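Local coordinates for protein MstE (Scytonema sp. PCC 10023, PDB 6SBF) that probably cyclises linear isoprenoid precursors into complex polycyclic scaffolds such as those of the merosterols, acting as a single-domain class II terpene cyclase, at residues K20-Q23 with L24-I28; H76-E79 with A80-A84; T149-E152 with E153-R156; G174-T177 with C178-A181. The protein carries 1 engineered substitution. All blocks are in the same frame, centred on the assembly; numbering follows the deposited sequence.

Contact 1 (K20-Q23 with L24-I28)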
ATOM      1  N   LYS A  20     -15.538  -5.246 -22.634  1.00 17.00           N
ATOM      2  CA  LYS A  20     -14.703  -4.612 -21.609  1.00 17.91           C
ATOM      3  C   LYS A  20     -14.726  -5.436 -20.313  1.00 17.40           C
ATOM      4  O   LYS A  20     -13.678  -5.650 -19.691  1.00 17.78           O
ATOM      5  CB  LYS A  20     -15.059  -3.112 -21.489  1.00 23.74           C
ATOM      6  CG  LYS A  20     -14.023  -2.342 -20.695  1.00 23.24           C
ATOM      7  CD  LYS A  20     -14.298  -0.850 -20.713  1.00 26.04           C
ATOM      8  CE  LYS A  20     -13.333  -0.062 -19.845  1.00 25.43           C
ATOM      9  NZ  LYS A  20     -13.518   1.389 -19.862  1.00 27.20           N
ATOM     10  N   LEU A  21     -15.867  -6.035 -19.953  1.00 19.28           N
ATOM     11  CA  LEU A  21     -15.905  -6.906 -18.762  1.00 18.95           C
ATOM     12  C   LEU A  21     -15.046  -8.146 -18.981  1.00 17.09           C
ATOM     13  O   LEU A  21     -14.301  -8.523 -18.076  1.00 17.44           O
ATOM     14  CB  LEU A  21     -17.338  -7.288 -18.440  1.00 22.18           C
ATOM     15  CG  LEU A  21     -17.510  -8.024 -17.115  1.00 24.83           C
ATOM     16  CD1 LEU A  21     -17.059  -7.207 -15.913  1.00 27.12           C
ATOM     17  CD2 LEU A  21     -18.952  -8.450 -16.959  1.00 33.43           C
ATOM     18  N   ASN A  22     -15.150  -8.756 -20.159  1.00 15.68           N
ATOM     19  CA  ASN A  22     -14.338  -9.922 -20.545  0.50 17.55           C
ATOM     20  C   ASN A  22     -12.840  -9.565 -20.543  1.00 13.96           C
ATOM     21  O   ASN A  22     -12.008 -10.378 -20.097  1.00 15.55           O
ATOM     22  CB  ASN A  22     -14.803 -10.362 -21.929  0.50 21.74           C
ATOM     23  CG  ASN A  22     -14.550 -11.809 -22.242  0.50 28.70           C
ATOM     24  OD1 ASN A  22     -13.508 -12.396 -21.935  0.50 39.84           O
ATOM     25  ND2 ASN A  22     -15.520 -12.346 -22.918  0.50 37.05           N
ATOM     26  N   GLN A  23     -12.504  -8.371 -21.064  1.00 14.27           N
ATOM     27  CA  GLN A  23     -11.062  -7.991 -21.020  1.00 14.56           C
ATOM     28  C   GLN A  23     -10.619  -7.782 -19.577  1.00 14.32           C
ATOM     29  O   GLN A  23      -9.471  -8.132 -19.235  1.00 15.18           O
ATOM     30  CB  GLN A  23     -10.765  -6.803 -21.914  1.00 15.30           C
ATOM     31  CG  GLN A  23      -9.296  -6.491 -21.912  1.00 16.02           C
ATOM     32  CD  GLN A  23      -8.440  -7.581 -22.437  1.00 17.26           C
ATOM     33  OE1 GLN A  23      -8.916  -8.405 -23.226  1.00 19.94           O
ATOM     34  NE2 GLN A  23      -7.195  -7.598 -21.949  1.00 19.66           N
ATOM     35  N   LEU A  24     -11.479  -7.205 -18.713  1.00 14.43           N
ATOM     36  CA  LEU A  24     -11.120  -7.131 -17.295  1.00 15.42           C
ATOM     37  C   LEU A  24     -10.821  -8.529 -16.770  1.00 13.89           C
ATOM     38  O   LEU A  24      -9.858  -8.718 -16.031  1.00 14.47           O
ATOM     39  CB  LEU A  24     -12.242  -6.477 -16.501  1.00 15.86           C
ATOM     40  CG  LEU A  24     -12.152  -4.983 -16.461  1.00 17.63           C
ATOM     41  CD1 LEU A  24     -13.496  -4.391 -16.129  1.00 20.98           C
ATOM     42  CD2 LEU A  24     -11.079  -4.538 -15.470  1.00 18.07           C
ATOM     43  N   SER A  25     -11.686  -9.501 -17.065  1.00 14.36           N
ATOM     44  CA  SER A  25     -11.441 -10.896 -16.593  1.00 14.13           C
ATOM     45  C   SER A  25     -10.070 -11.359 -17.097  1.00 13.39           C
ATOM     46  O   SER A  25      -9.294 -11.910 -16.319  1.00 14.75           O
ATOM     47  CB  SER A  25     -12.531 -11.844 -17.037  1.00 15.37           C
ATOM     48  OG  SER A  25     -13.776 -11.416 -16.502  1.00 16.91           O
ATOM     49  N   ASN A  26      -9.829 -11.205 -18.385  1.00 12.87           N
ATOM     50  CA  ASN A  26      -8.586 -11.724 -19.012  1.00 14.41           C
ATOM     51  C   ASN A  26      -7.354 -11.050 -18.382  1.00 13.12           C
ATOM     52  O   ASN A  26      -6.335 -11.725 -18.110  1.00 14.36           O
ATOM     53  CB  ASN A  26      -8.649 -11.605 -20.524  1.00 15.81           C
ATOM     54  CG  ASN A  26      -9.666 -12.572 -21.141  1.00 17.37           C
ATOM     55  OD1 ASN A  26     -10.165 -13.458 -20.427  1.00 20.61           O
ATOM     56  ND2 ASN A  26     -10.045 -12.317 -22.386  1.00 19.35           N
ATOM     57  N   SER A  27      -7.454  -9.747 -18.184  1.00 13.48           N
ATOM     58  CA  SER A  27      -6.365  -8.931 -17.597  1.00 13.55           C
ATOM     59  C   SER A  27      -6.096  -9.366 -16.181  1.00 12.60           C
ATOM     60  O   SER A  27      -4.941  -9.658 -15.787  1.00 13.68           O
ATOM     61  CB  SER A  27      -6.780  -7.464 -17.601  1.00 13.39           C
ATOM     62  OG  SER A  27      -5.894  -6.668 -16.805  1.00 15.23           O
ATOM     63  N   ILE A  28      -7.160  -9.493 -15.389  1.00 13.12           N
ATOM     64  CA  ILE A  28      -7.026  -9.947 -13.984  1.00 13.31           C
ATOM     65  C   ILE A  28      -6.368 -11.341 -13.963  1.00 11.91           C
ATOM     66  O   ILE A  28      -5.501 -11.596 -13.145  1.00 13.30           O
ATOM     67  CB  ILE A  28      -8.373  -9.858 -13.273  1.00 12.29           C
ATOM     68  CG1 ILE A  28      -8.783  -8.402 -13.051  1.00 12.91           C
ATOM     69  CG2 ILE A  28      -8.364 -10.701 -11.988  1.00 13.45           C
ATOM     70  CD1 ILE A  28     -10.259  -8.210 -12.828  1.00 13.83           C
TER
HETATM   71  O   HOH W   1     -12.077 -14.378 -23.267  1.00 39.14           O
HETATM   72  O   HOH W   2      -8.556 -10.870 -24.338  1.00 22.36           O
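Asn26 lies one helical turn beyond Asn22 and Gln23 on helix 18-37 of this alpha6-alpha6 barrel protein, and its amide shows how a polar side chain on an exposed helix face can be linked to the preceding turn through water. At the root, CB sits 3.6 Å from Asn22 O, the carbonyl that also accepts Asn26 N. Because CG is turned anti to its own carbonyl carbon (chi1 -70°), the chain runs back toward the preceding turn, and CG comes 3.4 Å from Asn22 O. Of the two atoms at the tip, Asn26 OD1 lies 3.6 Å from Asn22 O, a contact and not a bond, while the nitrogen serves two waters. One of them accepts from Asn26 ND2 at 2.8 Å and donates to Gln23 OE1, tying together amides whose planes stand 85° apart. Gln23 reaches this water through a chain bent at chi2 (62°), while its NE2 bonds to a glycerol probably taken up from the crystallisation liquor.

The side turned to the protein mixes apolar packing with hydrogen bonds. Leu24 packs on Ile292 of helix 282-298 and Leu360 of helix 350-363, and its CB rests 3.3 Å from Leu21 O. Ser27 sends OG to Gln299, and Lys20 extends fully to place NZ on Ala289 O, so polar groups tie this helix to helix 282-298 and to the residue just after it.

The other water accepts from Asn26 ND2 at 3.0 Å and donates to Asn22 OD1 at 2.8 Å; Asn22 was modelled in two conformers, and this bridge belongs to one of them.

Contact 2 (H76-E79 with A80-A84)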
ATOM      1  N   HIS A  76      -7.887 -21.298  -5.749  1.00 13.59           N
ATOM      2  CA  HIS A  76      -6.411 -21.437  -5.772  1.00 14.29           C
ATOM      3  C   HIS A  76      -5.704 -20.176  -5.241  1.00 12.47           C
ATOM      4  O   HIS A  76      -4.613 -20.277  -4.685  1.00 14.20           O
ATOM      5  CB  HIS A  76      -5.936 -21.863  -7.139  1.00 16.70           C
ATOM      6  CG  HIS A  76      -6.005 -20.826  -8.181  1.00 17.47           C
ATOM      7  ND1 HIS A  76      -7.221 -20.370  -8.688  1.00 24.12           N
ATOM      8  CD2 HIS A  76      -5.030 -20.214  -8.880  1.00 19.85           C
ATOM      9  CE1 HIS A  76      -6.945 -19.479  -9.647  1.00 27.84           C
ATOM     10  NE2 HIS A  76      -5.643 -19.401  -9.779  1.00 25.76           N
ATOM     11  N   VAL A  77      -6.373 -19.031  -5.374  1.00 12.69           N
ATOM     12  CA  VAL A  77      -5.803 -17.809  -4.754  1.00 13.21           C
ATOM     13  C   VAL A  77      -5.964 -17.872  -3.257  1.00 11.97           C
ATOM     14  O   VAL A  77      -5.065 -17.575  -2.492  1.00 12.60           O
ATOM     15  CB  VAL A  77      -6.431 -16.551  -5.365  1.00 13.23           C
ATOM     16  CG1 VAL A  77      -5.929 -15.327  -4.651  1.00 14.93           C
ATOM     17  CG2 VAL A  77      -6.105 -16.478  -6.845  1.00 15.38           C
ATOM     18  N   HIS A  78      -7.133 -18.338  -2.772  1.00 12.60           N
ATOM     19  CA  HIS A  78      -7.308 -18.505  -1.309  1.00 13.02           C
ATOM     20  C   HIS A  78      -6.249 -19.447  -0.754  1.00 12.34           C
ATOM     21  O   HIS A  78      -5.695 -19.195   0.307  1.00 13.05           O
ATOM     22  CB  HIS A  78      -8.727 -18.943  -0.925  1.00 12.88           C
ATOM     23  CG  HIS A  78      -8.982 -18.805   0.526  1.00 14.03           C
ATOM     24  ND1 HIS A  78      -9.121 -17.578   1.131  1.00 14.73           N
ATOM     25  CD2 HIS A  78      -9.080 -19.747   1.519  1.00 14.75           C
ATOM     26  CE1 HIS A  78      -9.245 -17.768   2.426  1.00 14.81           C
ATOM     27  NE2 HIS A  78      -9.248 -19.109   2.708  1.00 14.04           N
ATOM     28  N   GLU A  79      -5.937 -20.508  -1.503  1.00 12.93           N
ATOM     29  CA  GLU A  79      -4.865 -21.462  -1.054  1.00 13.94           C
ATOM     30  C   GLU A  79      -3.518 -20.763  -0.984  1.00 12.18           C
ATOM     31  O   GLU A  79      -2.749 -20.991  -0.038  1.00 13.19           O
ATOM     32  CB  GLU A  79      -4.812 -22.658  -1.993  1.00 15.29           C
ATOM     33  CG  GLU A  79      -5.993 -23.591  -1.881  1.00 16.08           C
ATOM     34  CD  GLU A  79      -6.078 -24.644  -2.969  1.00 19.18           C
ATOM     35  OE1 GLU A  79      -5.362 -24.607  -3.958  1.00 24.87           O
ATOM     36  OE2 GLU A  79      -6.961 -25.539  -2.789  1.00 21.51           O
ATOM     37  N   ALA A  80      -3.239 -19.906  -1.966  1.00 13.25           N
ATOM     38  CA  ALA A  80      -1.977 -19.123  -1.940  1.00 12.61           C
ATOM     39  C   ALA A  80      -1.929 -18.217  -0.718  1.00 12.48           C
ATOM     40  O   ALA A  80      -0.875 -18.060  -0.099  1.00 13.33           O
ATOM     41  CB  ALA A  80      -1.838 -18.345  -3.203  1.00 13.06           C
ATOM     42  N   LEU A  81      -3.053 -17.616  -0.359  1.00 12.01           N
ATOM     43  CA  LEU A  81      -3.116 -16.760   0.831  1.00 12.66           C
ATOM     44  C   LEU A  81      -2.945 -17.545   2.117  1.00 11.23           C
ATOM     45  O   LEU A  81      -2.241 -17.126   3.054  1.00 12.29           O
ATOM     46  CB  LEU A  81      -4.390 -15.950   0.850  1.00 13.08           C
ATOM     47  CG  LEU A  81      -4.392 -14.658   0.060  1.00 18.90           C
ATOM     48  CD1 LEU A  81      -3.668 -14.701  -1.254  1.00 21.79           C
ATOM     49  CD2 LEU A  81      -5.748 -14.051  -0.009  1.00 19.40           C
ATOM     50  N   MET A  82      -3.526 -18.747   2.176  1.00 12.67           N
ATOM     51  CA  MET A  82      -3.338 -19.636   3.345  0.50 13.92           C
ATOM     52  C   MET A  82      -1.838 -19.982   3.474  1.00 12.62           C
ATOM     53  O   MET A  82      -1.306 -19.967   4.578  1.00 13.70           O
ATOM     54  CB  MET A  82      -4.195 -20.888   3.134  0.50 16.85           C
ATOM     55  CG  MET A  82      -5.664 -20.610   3.247  0.50 18.83           C
ATOM     56  SD  MET A  82      -6.092 -20.605   4.977  0.50 27.79           S
ATOM     57  CE  MET A  82      -6.396 -22.366   5.173  0.50 25.78           C
ATOM     58  N   GLN A  83      -1.177 -20.272   2.349  1.00 12.84           N
ATOM     59  CA  GLN A  83       0.258 -20.589   2.368  1.00 14.06           C
ATOM     60  C   GLN A  83       1.071 -19.362   2.825  1.00 13.16           C
ATOM     61  O   GLN A  83       2.005 -19.482   3.608  1.00 13.96           O
ATOM     62  CB  GLN A  83       0.751 -21.079   1.008  1.00 15.66           C
ATOM     63  CG  GLN A  83       2.317 -21.130   0.966  1.00 20.96           C
ATOM     64  CD  GLN A  83       2.890 -21.712  -0.311  1.00 25.42           C
ATOM     65  OE1 GLN A  83       3.182 -22.903  -0.382  1.00 31.12           O
ATOM     66  NE2 GLN A  83       3.045 -20.870  -1.327  1.00 19.41           N
ATOM     67  N   ALA A  84       0.702 -18.180   2.344  1.00 12.49           N
ATOM     68  CA  ALA A  84       1.404 -16.946   2.743  1.00 12.09           C
ATOM     69  C   ALA A  84       1.282 -16.747   4.263  1.00 12.01           C
ATOM     70  O   ALA A  84       2.270 -16.357   4.900  1.00 13.37           O
ATOM     71  CB  ALA A  84       0.834 -15.760   1.994  1.00 13.74           C
TER
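Ala80, first in the 80-84 segment, turns its methyl to Val77 O at 3.4 Å, while its backbone N bonds to His76 O with the donor tilted 34° from the carbonyl plane. That methyl also meets Leu36 of helix 18-37 and Arg39 beyond it, so a small residue stands where two helices come together.

Leu81 carries the apolar half of the contact. Its CG lies anti to the carbonyl carbon (chi1 -84°), which brings the chain alongside Val77, both pointing the same way; CD1 touches Val77 CG1 at 4.1 Å and approaches Val77 O at 3.4 Å. The pair packs against Leu69 of helix 59-69, and Leu81 reaches on to Leu118 of helix 109-121.

With Met82 the chain returns to the exposed face. CG lies 3.9 Å from His78 NE2, meeting the imidazole obliquely, and SD stands 4.9 Å from the ring centroid, 47° off the normal: a slanting sulfur-aromatic approach rather than one squarely over the ring. Since Met82 has two modelled conformers, this placement describes one of them.

Gln83 adds its N-H bond to Glu79 O at 2.9 Å, and its extended side chain touches Arg39. Ala84 closes the segment on the buried side, against Thr62 and Leu118. The segregation of valine, leucine and alanine onto one side and histidine, glutamate and methionine onto the other is that of an amphipathic helix, here helix 75-90 packed within an alpha-alpha barrel protein.

Contact 3 (T149-E152 with E153-R156)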
ATOM      1  N   THR A 149       6.016   3.970  12.517  1.00 13.80           N
ATOM      2  CA  THR A 149       6.507   2.759  11.834  1.00 13.22           C
ATOM      3  C   THR A 149       7.421   1.975  12.771  1.00 14.08           C
ATOM      4  O   THR A 149       7.271   0.738  12.919  1.00 14.15           O
ATOM      5  CB  THR A 149       7.256   3.110  10.552  1.00 14.62           C
ATOM      6  OG1 THR A 149       6.367   3.731   9.626  1.00 15.22           O
ATOM      7  CG2 THR A 149       7.829   1.889   9.869  1.00 16.34           C
ATOM      8  N   PHE A 150       8.413   2.629  13.344  1.00 14.55           N
ATOM      9  CA  PHE A 150       9.484   1.967  14.100  1.00 15.10           C
ATOM     10  C   PHE A 150       9.567   2.506  15.513  1.00 16.81           C
ATOM     11  O   PHE A 150       9.331   3.693  15.764  1.00 20.11           O
ATOM     12  CB  PHE A 150      10.834   2.293  13.482  1.00 17.77           C
ATOM     13  CG  PHE A 150      11.091   1.665  12.146  1.00 16.57           C
ATOM     14  CD1 PHE A 150      11.165   0.288  12.005  1.00 17.22           C
ATOM     15  CD2 PHE A 150      11.260   2.451  11.020  1.00 17.87           C
ATOM     16  CE1 PHE A 150      11.422  -0.273  10.776  1.00 17.56           C
ATOM     17  CE2 PHE A 150      11.484   1.876   9.783  1.00 19.06           C
ATOM     18  CZ  PHE A 150      11.599   0.512   9.668  1.00 18.79           C
ATOM     19  N   ALA A 151       9.983   1.655  16.435  1.00 18.09           N
ATOM     20  CA  ALA A 151      10.505   2.026  17.753  1.00 19.74           C
ATOM     21  C   ALA A 151      11.988   2.364  17.586  1.00 19.92           C
ATOM     22  O   ALA A 151      12.734   1.590  16.918  1.00 21.45           O
ATOM     23  CB  ALA A 151      10.325   0.886  18.708  1.00 26.75           C
ATOM     24  N   GLU A 152      12.387   3.452  18.211  1.00 20.64           N
ATOM     25  CA  GLU A 152      13.722   4.027  17.985  1.00 26.30           C
ATOM     26  C   GLU A 152      14.836   3.008  18.251  1.00 23.26           C
ATOM     27  O   GLU A 152      15.787   2.928  17.433  1.00 24.12           O
ATOM     28  CB  GLU A 152      13.883   5.259  18.875  1.00 26.47           C
ATOM     29  CG  GLU A 152      15.185   5.985  18.632  1.00 31.51           C
ATOM     30  CD  GLU A 152      15.321   7.383  19.201  1.00 40.48           C
ATOM     31  OE1 GLU A 152      16.411   7.972  19.083  1.00 49.06           O
ATOM     32  OE2 GLU A 152      14.331   7.885  19.722  1.00 38.61           O
ATOM     33  N   GLU A 153      14.793   2.322  19.377  1.00 22.36           N
ATOM     34  CA  GLU A 153      15.950   1.486  19.783  1.00 28.68           C
ATOM     35  C   GLU A 153      15.995   0.296  18.820  1.00 27.20           C
ATOM     36  O   GLU A 153      17.116  -0.095  18.433  1.00 30.74           O
ATOM     37  CB  GLU A 153      15.859   1.157  21.276  1.00 37.14           C
ATOM     38  CG  GLU A 153      16.123   2.393  22.157  1.00 48.00           C
ATOM     39  CD  GLU A 153      17.338   3.288  21.852  1.00 50.77           C
ATOM     40  OE1 GLU A 153      17.169   4.527  21.833  1.00 66.42           O
ATOM     41  OE2 GLU A 153      18.465   2.762  21.658  1.00 62.99           O
ATOM     42  N   SER A 154      14.848  -0.158  18.313  1.00 26.16           N
ATOM     43  CA  SER A 154      14.791  -1.304  17.377  1.00 27.47           C
ATOM     44  C   SER A 154      15.535  -0.967  16.090  1.00 29.83           C
ATOM     45  O   SER A 154      16.338  -1.813  15.611  1.00 30.88           O
ATOM     46  CB  SER A 154      13.398  -1.730  17.108  1.00 26.48           C
ATOM     47  OG  SER A 154      12.807  -2.111  18.308  1.00 33.27           O
ATOM     48  N   ILE A 155      15.214   0.158  15.490  1.00 24.44           N
ATOM     49  CA  ILE A 155      15.763   0.526  14.154  1.00 24.64           C
ATOM     50  C   ILE A 155      17.200   1.032  14.337  1.00 29.40           C
ATOM     51  O   ILE A 155      18.023   0.753  13.482  1.00 32.21           O
ATOM     52  CB  ILE A 155      14.811   1.485  13.402  1.00 19.74           C
ATOM     53  CG1 ILE A 155      15.308   1.711  11.959  1.00 23.28           C
ATOM     54  CG2 ILE A 155      14.561   2.828  14.123  1.00 21.55           C
ATOM     55  CD1 ILE A 155      15.397   0.473  11.120  1.00 23.68           C
ATOM     56  N   ARG A 156      17.515   1.707  15.429  1.00 32.34           N
ATOM     57  CA  ARG A 156      18.931   1.993  15.748  1.00 37.99           C
ATOM     58  C   ARG A 156      19.770   0.702  15.862  1.00 36.52           C
ATOM     59  O   ARG A 156      20.953   0.728  15.418  1.00 47.61           O
ATOM     60  CB  ARG A 156      19.036   2.809  17.037  1.00 41.58           C
ATOM     61  CG  ARG A 156      18.806   4.296  16.818  1.00 36.96           C
ATOM     62  CD  ARG A 156      19.129   5.084  18.086  1.00 43.23           C
ATOM     63  NE  ARG A 156      18.709   6.481  18.063  1.00 47.82           N
ATOM     64  CZ  ARG A 156      19.303   7.442  17.374  1.00 44.80           C
ATOM     65  NH1 ARG A 156      18.853   8.687  17.437  1.00 43.24           N
ATOM     66  NH2 ARG A 156      20.335   7.150  16.600  1.00 47.89           N
TER
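Glu152 and Arg156, one turn apart at the start of helix 152-158, run side by side and join in a salt bridge. Glu152 has CG anti to the backbone N (chi1 -175°) and an extended chain; Arg156 is likewise extended from CG to NE. The guanidinium therefore presents its edge to a single oxygen: Glu152 OE1 takes NE at 2.9 Å, on its anti lone pair, and NH1 at 3.0 Å, nearly in the guanidinium plane, with the carboxylate turned 38° from it. A leucine in place of Arg156 would probably leave that carboxylate without its countercharge, only 4.5 Å (OE1 to OE1) from the acid of Glu153.

Ahead of the N-cap residue Ala151, Phe150 meets Ile155 in a hydrophobic staple. Ile155 CG1 swings away from its backbone N (chi1 -173°), carrying CD1 over the ring face, 4.1 Å from the Phe150 centroid in a CH-pi contact; CB and CG2 press on Phe150 CB and CG.

Thr149 CG2 covers the other ring face, and Phe150 also touches Asp108, just before helix 109-121. On the far side, Arg156 NH1 bonds to Val167 O and the chain packs on Phe169, pinning the short helix to the loop that leads toward helix 177-183.

Contact 4 (G174-T177 with C178-A181)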
ATOM      1  N   GLY A 174       8.355   8.804  14.306  1.00 18.26           N
ATOM      2  CA  GLY A 174       7.149   9.608  14.538  1.00 17.91           C
ATOM      3  C   GLY A 174       5.928   8.964  13.939  1.00 15.95           C
ATOM      4  O   GLY A 174       6.019   8.061  13.100  1.00 15.38           O
ATOM      5  N   ALA A 175       4.776   9.536  14.259  1.00 16.03           N
ATOM      6  CA  ALA A 175       3.521   9.129  13.626  1.00 16.91           C
ATOM      7  C   ALA A 175       3.620   9.329  12.121  1.00 15.26           C
ATOM      8  O   ALA A 175       4.047  10.419  11.677  1.00 18.27           O
ATOM      9  CB  ALA A 175       2.358   9.863  14.212  1.00 20.76           C
ATOM     10  N   HIS A 176       3.149   8.367  11.356  1.00 13.99           N
ATOM     11  CA  HIS A 176       3.186   8.369   9.879  1.00 14.58           C
ATOM     12  C   HIS A 176       1.770   8.247   9.338  1.00 14.22           C
ATOM     13  O   HIS A 176       1.054   7.317   9.728  1.00 14.45           O
ATOM     14  CB  HIS A 176       4.051   7.226   9.379  1.00 15.51           C
ATOM     15  CG  HIS A 176       5.466   7.397   9.775  1.00 14.01           C
ATOM     16  ND1 HIS A 176       6.299   6.355  10.146  1.00 15.85           N
ATOM     17  CD2 HIS A 176       6.216   8.532   9.852  1.00 14.95           C
ATOM     18  CE1 HIS A 176       7.510   6.858  10.418  1.00 17.54           C
ATOM     19  NE2 HIS A 176       7.497   8.209  10.233  1.00 15.96           N
ATOM     20  N   THR A 177       1.350   9.115   8.441  1.00 14.22           N
ATOM     21  CA  THR A 177      -0.042   9.083   7.991  1.00 14.36           C
ATOM     22  C   THR A 177      -0.318   7.880   7.099  1.00 13.00           C
ATOM     23  O   THR A 177      -1.418   7.302   7.173  1.00 13.86           O
ATOM     24  CB  THR A 177      -0.350  10.420   7.336  1.00 15.07           C
ATOM     25  OG1 THR A 177      -0.031  11.490   8.259  1.00 19.66           O
ATOM     26  CG2 THR A 177      -1.802  10.549   6.964  1.00 21.64           C
ATOM     27  N   CYS A 178       0.632   7.483   6.281  1.00 13.10           N
ATOM     28  CA  CYS A 178       0.521   6.328   5.383  1.00 13.46           C
ATOM     29  C   CYS A 178       0.311   5.043   6.231  1.00 12.11           C
ATOM     30  O   CYS A 178      -0.579   4.240   5.951  1.00 14.18           O
ATOM     31  CB  CYS A 178       1.757   6.207   4.492  1.00 13.67           C
ATOM     32  SG  CYS A 178       3.355   6.347   5.352  1.00 13.99           S
ATOM     33  N   VAL A 179       1.120   4.860   7.263  1.00 11.89           N
ATOM     34  CA  VAL A 179       1.038   3.683   8.138  1.00 12.02           C
ATOM     35  C   VAL A 179      -0.231   3.773   8.959  1.00 12.88           C
ATOM     36  O   VAL A 179      -0.948   2.745   9.113  1.00 13.31           O
ATOM     37  CB  VAL A 179       2.270   3.565   9.017  1.00 13.40           C
ATOM     38  CG1 VAL A 179       2.177   2.322   9.915  1.00 14.35           C
ATOM     39  CG2 VAL A 179       3.507   3.527   8.153  1.00 14.97           C
ATOM     40  N   SER A 180      -0.608   4.926   9.468  1.00 12.76           N
ATOM     41  CA  SER A 180      -1.841   5.102  10.240  1.00 12.06           C
ATOM     42  C   SER A 180      -3.055   4.750   9.370  1.00 12.72           C
ATOM     43  O   SER A 180      -3.983   4.057   9.842  1.00 13.27           O
ATOM     44  CB  SER A 180      -1.923   6.535  10.754  1.00 13.38           C
ATOM     45  OG  SER A 180      -0.878   6.835  11.658  1.00 14.45           O
ATOM     46  N   ALA A 181      -3.085   5.164   8.119  1.00 12.87           N
ATOM     47  CA  ALA A 181      -4.188   4.897   7.205  1.00 13.47           C
ATOM     48  C   ALA A 181      -4.321   3.381   7.021  1.00 13.55           C
ATOM     49  O   ALA A 181      -5.441   2.827   7.019  1.00 14.84           O
ATOM     50  CB  ALA A 181      -3.991   5.613   5.888  1.00 14.28           C
TER
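Thr177, the first residue of helix 177-183, packs close against the turn that follows: its CB lies 3.3 Å from Cys178 N, and its O accepts from Ala181 N at 2.9 Å while lying 3.3 Å from Ala181 CB. Its OG1 is hydrogen-bonded to Tyr196 OH on helix 187-200.

His176, just before it, is the N-cap residue, and its CB lies against Val179 CG2 at 3.9 Å. Its ring is fixed from outside: ND1 bonds to Thr149 and NE2 to Gly171 O, while Tyr210 stacks on it and Trp211 meets it edge-to-face. His176 O receives two bonds from Ser180, one from N at 2.9 Å and one from OG at 2.8 Å, arriving from opposite faces of the carbonyl plane. This doubly held carbonyl belongs to the first turn of helix 177-183, in a protein of alpha6-alpha6 barrel fold. The hydroxyl comes from well above the plane, 41° out of it; OG, anti to the carbonyl carbon (chi1 -64°), folds back onto the preceding turn and also accepts from Ile147 N. Replacing Ser180 by alanine is likely to leave His176 O with the backbone donor alone from this residue and to deprive Ile147 N of its hydroxyl acceptor.

Cys178 SG, placed between its backbone N and carbonyl carbon (chi1 48°), turns back to within 4.2 Å of His176 CB.

How the contacts relate
All four are local contacts between residues about one turn apart, yet their chemistry follows depth. Contacts 1 and 2 are partly buried, on helices 18-37 and 75-90; about 8 Å separates their nearest atoms, and each sets a more buried side against an exposed one, bridged by water in contact 1. Contacts 3 and 4 both mark helix starts. The surface one relies on charge and a staple, whereas the buried one satisfies polar groups with protein partners. These two touch: Thr149 OG1 probably hydrogen-bonds to His176 ND1 at 2.7 Å and packs on Val179 CG2 at 3.2 Å, joining the loop before helix 152-158 to the start of helix 177-183. Contact 1 sits across the chain's centre from both.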